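Local structure of ABC transporter, periplasmic solute-binding protein (Rhizobium meliloti, 4WED) at residues F430-K442 / G447-N461. The protein probably binds a solute, perhaps a peptide or a nickel species, in the periplasm and delivers it to an ABC transporter for uptake. Sequence-based numbering, arbitrary orientation.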
loop_
_atom_site.group_PDB
_atom_site.type_symbol
_atom_site.label_atom_id
_atom_site.label_comp_id
_atom_site.label_asym_id
_atom_site.label_seq_id
_atom_site.Cartn_x
_atom_site.Cartn_y
_atom_site.Cartn_z
ATOM N N PHE A 430 4.241 -9.181 3.465
ATOM C CA PHE A 430 4.355 -10.489 2.837
ATOM C C PHE A 430 4.132 -10.471 1.343
ATOM O O PHE A 430 4.795 -11.242 0.628
ATOM C CB PHE A 430 3.467 -11.524 3.535
ATOM C CG PHE A 430 3.997 -11.949 4.883
ATOM C CD1 PHE A 430 5.241 -12.572 4.991
ATOM C CD2 PHE A 430 3.267 -11.728 6.054
ATOM C CE1 PHE A 430 5.749 -12.970 6.246
ATOM C CE2 PHE A 430 3.749 -12.129 7.302
ATOM C CZ PHE A 430 5.004 -12.741 7.405
ATOM N N GLY A 431 3.240 -9.597 0.861
ATOM C CA GLY A 431 2.968 -9.496 -0.586
ATOM C C GLY A 431 4.232 -9.179 -1.363
ATOM O O GLY A 431 4.547 -9.839 -2.335
ATOM N N SER A 432 4.983 -8.183 -0.902
ATOM C CA SER A 432 6.192 -7.751 -1.592
ATOM C C SER A 432 7.351 -8.681 -1.364
ATOM O O SER A 432 8.099 -8.967 -2.293
ATOM C CB SER A 432 6.605 -6.347 -1.132
ATOM O OG SER A 432 5.609 -5.392 -1.483
ATOM N N LEU A 433 7.511 -9.133 -0.127
ATOM C CA LEU A 433 8.545 -10.085 0.185
ATOM C C LEU A 433 8.456 -11.319 -0.675
ATOM O O LEU A 433 9.440 -11.760 -1.255
ATOM C CB LEU A 433 8.446 -10.536 1.635
ATOM C CG LEU A 433 9.151 -9.619 2.613
ATOM C CD1 LEU A 433 9.124 -10.227 4.010
ATOM C CD2 LEU A 433 10.599 -9.339 2.189
ATOM N N VAL A 434 7.272 -11.898 -0.711
ATOM C CA VAL A 434 7.078 -13.098 -1.449
ATOM C C VAL A 434 7.214 -12.817 -2.941
ATOM O O VAL A 434 7.964 -13.508 -3.638
ATOM C CB VAL A 434 5.698 -13.699 -1.127
ATOM C CG1 VAL A 434 5.296 -14.740 -2.161
ATOM C CG2 VAL A 434 5.719 -14.334 0.274
ATOM N N ALA A 435 6.485 -11.812 -3.435
ATOM C CA ALA A 435 6.418 -11.577 -4.863
ATOM C C ALA A 435 7.760 -11.112 -5.434
ATOM O O ALA A 435 8.102 -11.479 -6.563
ATOM C CB ALA A 435 5.342 -10.572 -5.185
ATOM N N LEU A 436 8.521 -10.333 -4.658
ATOM C CA LEU A 436 9.720 -9.706 -5.178
ATOM C C LEU A 436 11.011 -10.354 -4.690
ATOM O O LEU A 436 12.082 -10.036 -5.194
ATOM C CB LEU A 436 9.757 -8.221 -4.795
ATOM C CG LEU A 436 8.582 -7.344 -5.260
ATOM C CD1 LEU A 436 8.829 -5.907 -4.787
ATOM C CD2 LEU A 436 8.380 -7.358 -6.769
ATOM N N CYS A 437 10.918 -11.224 -3.698
ATOM C CA CYS A 437 12.113 -11.757 -3.088
ATOM C C CYS A 437 12.200 -13.276 -3.008
ATOM O O CYS A 437 13.298 -13.798 -2.945
ATOM C CB CYS A 437 12.294 -11.162 -1.710
ATOM S SG CYS A 437 12.554 -9.378 -1.737
ATOM N N LEU A 438 11.086 -13.997 -3.016
ATOM C CA LEU A 438 11.155 -15.454 -2.976
ATOM C C LEU A 438 11.435 -16.020 -4.388
ATOM O O LEU A 438 10.618 -15.838 -5.296
ATOM C CB LEU A 438 9.849 -16.032 -2.394
ATOM C CG LEU A 438 9.733 -17.574 -2.090
ATOM C CD1 LEU A 438 10.449 -18.038 -0.835
ATOM C CD2 LEU A 438 8.282 -17.965 -1.942
ATOM N N SER A 439 12.576 -16.696 -4.572
ATOM C CA SER A 439 12.890 -17.375 -5.862
ATOM C C SER A 439 11.749 -18.201 -6.427
ATOM O O SER A 439 11.428 -18.074 -7.595
ATOM C CB SER A 439 14.092 -18.322 -5.757
ATOM O OG SER A 439 15.304 -17.614 -5.850
ATOM N N THR A 440 11.179 -19.078 -5.600
ATOM C CA THR A 440 10.220 -20.064 -6.062
ATOM C C THR A 440 8.900 -19.435 -6.524
ATOM O O THR A 440 8.234 -19.994 -7.355
ATOM C CB THR A 440 9.973 -21.137 -4.985
ATOM O OG1 THR A 440 9.595 -20.517 -3.758
ATOM C CG2 THR A 440 11.227 -21.954 -4.750
ATOM N N PHE A 441 8.548 -18.251 -6.028
ATOM C CA PHE A 441 7.337 -17.542 -6.486
ATOM C C PHE A 441 7.607 -16.794 -7.791
ATOM O O PHE A 441 8.420 -15.875 -7.831
ATOM C CB PHE A 441 6.818 -16.577 -5.414
ATOM C CG PHE A 441 5.488 -15.924 -5.760
ATOM C CD1 PHE A 441 5.444 -14.779 -6.564
ATOM C CD2 PHE A 441 4.273 -16.437 -5.260
ATOM C CE1 PHE A 441 4.237 -14.173 -6.869
ATOM C CE2 PHE A 441 3.062 -15.824 -5.575
ATOM C CZ PHE A 441 3.045 -14.696 -6.375
ATOM N N LYS A 442 6.901 -17.182 -8.846
ATOM C CA LYS A 442 7.245 -16.764 -10.199
ATOM C C LYS A 442 6.010 -16.253 -10.948
ATOM O O LYS A 442 5.269 -17.043 -11.529
ATOM C CB LYS A 442 7.880 -17.953 -10.935
ATOM N N GLY A 447 8.846 -9.487 -11.936
ATOM C CA GLY A 447 10.279 -9.139 -11.753
ATOM C C GLY A 447 10.758 -9.445 -10.313
ATOM O O GLY A 447 9.944 -9.580 -9.402
ATOM N N LYS A 448 12.066 -9.554 -10.093
ATOM C CA LYS A 448 12.628 -9.820 -8.741
ATOM C C LYS A 448 13.655 -8.800 -8.267
ATOM O O LYS A 448 14.645 -8.501 -8.942
ATOM C CB LYS A 448 13.313 -11.183 -8.707
ATOM C CG LYS A 448 12.399 -12.360 -8.995
ATOM C CD LYS A 448 11.625 -12.683 -7.732
ATOM C CE LYS A 448 10.409 -13.544 -7.994
ATOM N NZ LYS A 448 9.785 -13.888 -6.683
ATOM N N LEU A 449 13.420 -8.298 -7.072
ATOM C CA LEU A 449 14.410 -7.509 -6.312
ATOM C C LEU A 449 15.692 -8.288 -6.005
ATOM O O LEU A 449 16.807 -7.827 -6.269
ATOM C CB LEU A 449 13.784 -7.070 -4.988
ATOM C CG LEU A 449 13.983 -5.657 -4.463
ATOM C CD1 LEU A 449 13.825 -4.586 -5.515
ATOM C CD2 LEU A 449 12.981 -5.447 -3.327
ATOM N N VAL A 450 15.526 -9.472 -5.459
ATOM C CA VAL A 450 16.665 -10.252 -5.045
ATOM C C VAL A 450 16.294 -11.736 -4.982
ATOM O O VAL A 450 15.255 -12.092 -4.446
ATOM C CB VAL A 450 17.169 -9.730 -3.684
ATOM C CG1 VAL A 450 16.025 -9.606 -2.689
ATOM C CG2 VAL A 450 18.263 -10.630 -3.135
ATOM N N THR A 451 17.128 -12.592 -5.554
ATOM C CA THR A 451 16.843 -14.033 -5.561
ATOM C C THR A 451 18.037 -14.821 -5.070
ATOM O O THR A 451 19.019 -14.980 -5.794
ATOM C CB THR A 451 16.451 -14.545 -6.964
ATOM O OG1 THR A 451 17.373 -14.051 -7.955
ATOM C CG2 THR A 451 15.027 -14.102 -7.296
ATOM N N ASP A 452 17.960 -15.286 -3.828
ATOM C CA ASP A 452 18.957 -16.212 -3.295
ATOM C C ASP A 452 18.230 -17.442 -2.731
ATOM O O ASP A 452 17.778 -17.459 -1.580
ATOM C CB ASP A 452 19.829 -15.531 -2.247
ATOM C CG ASP A 452 21.138 -16.275 -1.992
ATOM O OD1 ASP A 452 21.323 -17.440 -2.419
ATOM O OD2 ASP A 452 22.004 -15.686 -1.334
ATOM N N PRO A 453 18.084 -18.470 -3.564
ATOM C CA PRO A 453 17.447 -19.721 -3.149
ATOM C C PRO A 453 18.085 -20.360 -1.926
ATOM O O PRO A 453 17.385 -20.837 -1.032
ATOM C CB PRO A 453 17.645 -20.634 -4.366
ATOM C CG PRO A 453 17.676 -19.685 -5.513
ATOM C CD PRO A 453 18.419 -18.481 -4.998
ATOM N N VAL A 454 19.403 -20.385 -1.870
ATOM C CA VAL A 454 19.991 -21.150 -0.786
ATOM C C VAL A 454 19.853 -20.333 0.495
ATOM O O VAL A 454 19.546 -20.890 1.540
ATOM C CB VAL A 454 21.430 -21.657 -1.061
ATOM C CG1 VAL A 454 21.527 -22.330 -2.423
ATOM C CG2 VAL A 454 22.424 -20.533 -0.948
ATOM N N ASN A 455 20.003 -19.009 0.405
ATOM C CA ASN A 455 20.124 -18.185 1.627
ATOM C C ASN A 455 18.885 -17.472 2.086
ATOM O O ASN A 455 18.634 -17.414 3.298
ATOM C CB ASN A 455 21.247 -17.182 1.472
ATOM C CG ASN A 455 22.590 -17.859 1.316
ATOM O OD1 ASN A 455 23.177 -17.867 0.227
ATOM N ND2 ASN A 455 23.069 -18.473 2.397
ATOM N N LEU A 456 18.131 -16.899 1.145
ATOM C CA LEU A 456 17.001 -16.058 1.495
ATOM C C LEU A 456 15.666 -16.797 1.508
ATOM O O LEU A 456 14.801 -16.556 2.370
ATOM C CB LEU A 456 16.892 -14.919 0.506
ATOM C CG LEU A 456 15.884 -13.819 0.843
ATOM C CD1 LEU A 456 16.108 -13.269 2.240
ATOM C CD2 LEU A 456 15.935 -12.679 -0.178
ATOM N N ASP A 457 15.467 -17.660 0.528
ATOM C CA ASP A 457 14.221 -18.400 0.472
ATOM C C ASP A 457 13.900 -19.032 1.811
ATOM O O ASP A 457 12.831 -18.797 2.359
ATOM C CB ASP A 457 14.232 -19.423 -0.665
ATOM C CG ASP A 457 14.026 -18.753 -2.031
ATOM O OD1 ASP A 457 13.838 -17.486 -2.106
ATOM O OD2 ASP A 457 14.065 -19.490 -3.029
ATOM N N PRO A 458 14.844 -19.764 2.380
ATOM C CA PRO A 458 14.539 -20.401 3.652
ATOM C C PRO A 458 14.027 -19.443 4.712
ATOM O O PRO A 458 13.187 -19.787 5.516
ATOM C CB PRO A 458 15.886 -21.001 4.063
ATOM C CG PRO A 458 16.553 -21.303 2.777
ATOM C CD PRO A 458 16.159 -20.178 1.861
ATOM N N LEU A 459 14.528 -18.232 4.705
ATOM C CA LEU A 459 14.170 -17.268 5.729
ATOM C C LEU A 459 12.810 -16.706 5.411
ATOM O O LEU A 459 11.992 -16.493 6.313
ATOM C CB LEU A 459 15.195 -16.140 5.755
ATOM C CG LEU A 459 16.640 -16.584 5.976
ATOM C CD1 LEU A 459 17.571 -15.390 5.725
ATOM C CD2 LEU A 459 16.797 -17.156 7.385
ATOM N N ILE A 460 12.543 -16.480 4.131
ATOM C CA ILE A 460 11.189 -16.025 3.748
ATOM C C ILE A 460 10.138 -17.088 4.071
ATOM O O ILE A 460 9.120 -16.767 4.705
ATOM C CB ILE A 460 11.091 -15.582 2.271
ATOM C CG1 ILE A 460 12.019 -14.381 2.010
ATOM C CG2 ILE A 460 9.649 -15.192 1.921
ATOM C CD1 ILE A 460 12.174 -14.048 0.539
ATOM N N ASN A 461 10.405 -18.346 3.675
ATOM C CA ASN A 461 9.527 -19.494 3.982
ATOM C C ASN A 461 9.231 -19.662 5.470
ATOM O O ASN A 461 8.101 -19.950 5.881
ATOM C CB ASN A 461 10.137 -20.791 3.439
ATOM C CG ASN A 461 10.099 -20.869 1.909
ATOM O OD1 ASN A 461 9.185 -20.337 1.237
ATOM N ND2 ASN A 461 11.085 -21.553 1.345
HETATM O O HOH W 1 15.439 -15.370 -2.848
#
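Lys-448 drives its ammonium group into the carbonyl-rich C-terminal end of helix 430-437, where NZ donates to one oxygen of the last helical turn and two of the turn that follows. Lys-448 NZ lies 2.9 Å from Ala-435 O in the helix. Beyond it, Phe-441 O is 2.7 Å from Lys-448 NZ. The separation of Lys-448 NZ from Leu-438 O, 2.5 Å as modelled, is short for such a bond, and its exact value carries little weight. The three approaches differ: NZ meets Phe-441 O in the carbonyl plane, with a C=O...N angle of 152°, but sits above the planes of Leu-438 O and Ala-435 O. A bend at chi2 (-80°) followed by two extended torsions carries the chain past Leu-436 O to this site. Three acceptors are thereby satisfied by one cation, which the helix dipole would also be expected to favour.

Leu-436 O is served differently, by weak bonds from Leu-449 N and Val-450 N. The segment 447-461 thus returns across the end of one helix before starting the next, giving two roughly antiparallel helices joined by an extended loop in a protein of the solute-binding family 5. Between the helices, Ile-460 points toward 430-442 and sets CD1 3.7 Å from Cys-437 CB, while Cys-437 SG rests on Val-450 CG1.

Asp-457 of helix 457-465 takes the amide of Ser-439: N to OD1 is 2.9 Å, the N-H...O angle 151°, with the donor on the syn side and somewhat out of the carboxylate plane. Asp-457 OD1 also accepts from a water 2.8 Å away. That water gives Cys-437 O a donor as well and accepts from Asp-452 N. Asp-452 O receives Leu-456 N and Asp-457 N from opposite faces of its plane, and Trp-481 of helix 471-485 touches the Asp-452 side chain.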